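Local coordinates for PA14 domain-containing protein (Clostridium clariflavum, PDB 6QDI), which probably senses extracellular plant polysaccharides through tandem calcium-binding PA14 domains, as part of a membrane-bound RsgI-type anti-sigma factor linked to cellulosome regulation, at residues Y159-E164 against P170-I175. Numbering follows the deposited sequence.
With CA (calcium ion), chain F.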
# COMPACT_ATOMS: atom_id res chain seq x y z
N TYR A 159 -8.01 17.04 1.65
CA TYR A 159 -7.33 16.96 0.36
C TYR A 159 -8.08 17.66 -0.74
O TYR A 159 -9.31 17.76 -0.72
CB TYR A 159 -7.12 15.51 -0.08
CG TYR A 159 -8.30 14.69 -0.58
CD1 TYR A 159 -8.82 14.86 -1.86
CD2 TYR A 159 -8.85 13.71 0.22
CE1 TYR A 159 -9.84 14.05 -2.31
CE2 TYR A 159 -9.86 12.88 -0.23
CZ TYR A 159 -10.38 13.06 -1.51
OH TYR A 159 -11.35 12.21 -1.94
N GLU A 160 -7.30 18.12 -1.72
CA GLU A 160 -7.81 18.64 -2.98
C GLU A 160 -6.95 17.98 -4.06
O GLU A 160 -5.72 18.10 -4.03
CB GLU A 160 -7.67 20.17 -3.05
CG GLU A 160 -8.49 20.90 -2.02
CD GLU A 160 -8.00 22.32 -1.83
OE1 GLU A 160 -7.09 22.55 -1.02
OE2 GLU A 160 -8.46 23.19 -2.60
N TYR A 161 -7.60 17.25 -4.99
CA TYR A 161 -6.91 16.57 -6.10
C TYR A 161 -7.12 17.36 -7.38
O TYR A 161 -8.25 17.72 -7.70
CB TYR A 161 -7.42 15.16 -6.28
CG TYR A 161 -7.23 14.18 -5.12
CD1 TYR A 161 -6.28 14.38 -4.13
CD2 TYR A 161 -7.98 13.03 -5.03
CE1 TYR A 161 -6.09 13.48 -3.08
CE2 TYR A 161 -7.82 12.13 -4.00
CZ TYR A 161 -6.88 12.34 -3.01
OH TYR A 161 -6.76 11.42 -2.02
N PHE A 162 -6.00 17.61 -8.07
CA PHE A 162 -5.94 18.44 -9.28
C PHE A 162 -5.50 17.63 -10.48
O PHE A 162 -4.58 16.79 -10.40
CB PHE A 162 -4.93 19.56 -9.05
CG PHE A 162 -5.35 20.51 -7.94
CD1 PHE A 162 -6.21 21.57 -8.20
CD2 PHE A 162 -4.85 20.36 -6.66
CE1 PHE A 162 -6.58 22.46 -7.19
CE2 PHE A 162 -5.20 21.26 -5.66
CZ PHE A 162 -6.07 22.30 -5.92
N ASP A 163 -6.16 17.89 -11.62
CA ASP A 163 -5.87 17.15 -12.84
C ASP A 163 -4.63 17.63 -13.56
O ASP A 163 -4.10 16.92 -14.42
CB ASP A 163 -7.08 17.23 -13.79
CG ASP A 163 -7.62 15.90 -14.28
OD1 ASP A 163 -7.11 14.84 -13.88
OD2 ASP A 163 -8.61 15.93 -15.05
N GLU A 164 -4.17 18.83 -13.27
CA GLU A 164 -2.88 19.31 -13.77
C GLU A 164 -1.85 19.17 -12.67
O GLU A 164 -2.20 19.10 -11.48
CB GLU A 164 -2.98 20.79 -14.19
CG GLU A 164 -3.91 21.00 -15.37
CD GLU A 164 -3.27 20.64 -16.69
OE1 GLU A 164 -2.04 20.79 -16.90
OE2 GLU A 164 -4.04 20.22 -17.57
N PRO A 170 -9.09 21.47 -10.42
CA PRO A 170 -9.51 20.62 -9.31
C PRO A 170 -10.63 19.66 -9.74
O PRO A 170 -11.56 20.04 -10.45
CB PRO A 170 -10.07 21.61 -8.28
CG PRO A 170 -10.48 22.80 -9.11
CD PRO A 170 -9.43 22.89 -10.16
N LYS A 171 -10.57 18.43 -9.25
CA LYS A 171 -11.60 17.40 -9.56
C LYS A 171 -12.23 16.75 -8.33
O LYS A 171 -13.29 16.17 -8.45
CB LYS A 171 -11.03 16.31 -10.46
CG LYS A 171 -10.58 16.77 -11.85
CD LYS A 171 -11.73 17.29 -12.72
CE LYS A 171 -11.24 17.83 -14.03
NZ LYS A 171 -12.35 18.19 -14.93
N GLU A 172 -11.61 16.85 -7.15
CA GLU A 172 -12.16 16.15 -6.01
C GLU A 172 -11.60 16.76 -4.74
O GLU A 172 -10.45 17.24 -4.74
CB GLU A 172 -11.78 14.68 -6.08
CG GLU A 172 -12.57 13.74 -5.18
CD GLU A 172 -12.18 12.30 -5.39
OE1 GLU A 172 -12.44 11.81 -6.48
OE2 GLU A 172 -11.53 11.69 -4.51
N LYS A 173 -12.37 16.66 -3.65
CA LYS A 173 -11.91 17.04 -2.34
C LYS A 173 -12.45 16.06 -1.34
O LYS A 173 -13.43 15.35 -1.62
CB LYS A 173 -12.31 18.47 -1.99
CG LYS A 173 -13.78 18.77 -1.97
CD LYS A 173 -14.05 20.27 -1.81
CE LYS A 173 -15.55 20.53 -1.64
NZ LYS A 173 -16.31 20.21 -2.88
N GLY A 174 -11.85 16.04 -0.16
CA GLY A 174 -12.25 15.08 0.86
C GLY A 174 -11.27 15.06 2.00
O GLY A 174 -10.55 16.04 2.21
N ILE A 175 -11.24 13.96 2.74
CA ILE A 175 -10.32 13.73 3.84
C ILE A 175 -9.50 12.46 3.56
O ILE A 175 -10.06 11.42 3.21
CB ILE A 175 -11.06 13.63 5.19
CG1 ILE A 175 -11.66 15.00 5.53
CG2 ILE A 175 -10.07 13.17 6.29
CD1 ILE A 175 -12.58 15.00 6.72
CA CA F . -3.20 15.25 -15.78
O HOH W 1 -4.56 13.91 -14.39
O HOH W 2 -5.16 15.93 -17.00
O HOH W 3 -1.98 16.87 -16.97
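Pro-170 meets Phe-162 through its ring carbons, its CB 3.8 Å from Phe-162 CE1, on the sheet face that also carries Glu-160 and Lys-173. Next, Lys-171 N gives a nearly straight bond to Tyr-161 O. The lysine chain, bent at chi2 (-65°), runs past Asp-163: Lys-171 CE comes to 3.4 Å from Asp-163 OD2, while Lys-171 NZ stays 4.4 Å from it, too far for a salt bridge. Asp-163 itself binds calcium through its backbone O (2.3 Å), together with Asp-195 and Lys-197; its OD1 takes a bond from a calcium-bound water and is hydrogen-bonded to Asn-193 N.

Glu-172 returns the pairing through its O, which accepts Tyr-161 N. Its extended side chain runs past the edge of the Tyr-159 ring, with CG in the ring plane and the carboxylate turned 59° from it; OE2 receives the phenol OH on its anti lone pair (2.6 Å), and OE1 is held by Ser-189 and Ser-191. Beyond Lys-173, Gly-174 exchanges two backbone bonds with Tyr-159 and slides under its ring, a CH-pi contact with CA 3.7 Å from the centroid. With CG set between the backbone N and the carbonyl carbon (chi1 74°), the ring lies over this glycine, and Tyr-161 CZ lies over the rim of the opposite face. Lys-171 and Glu-172 stand opposite the single Tyr-161, a classic beta bulge in the antiparallel hairpin whose first strand runs into a calcium site of the second PA14 domain.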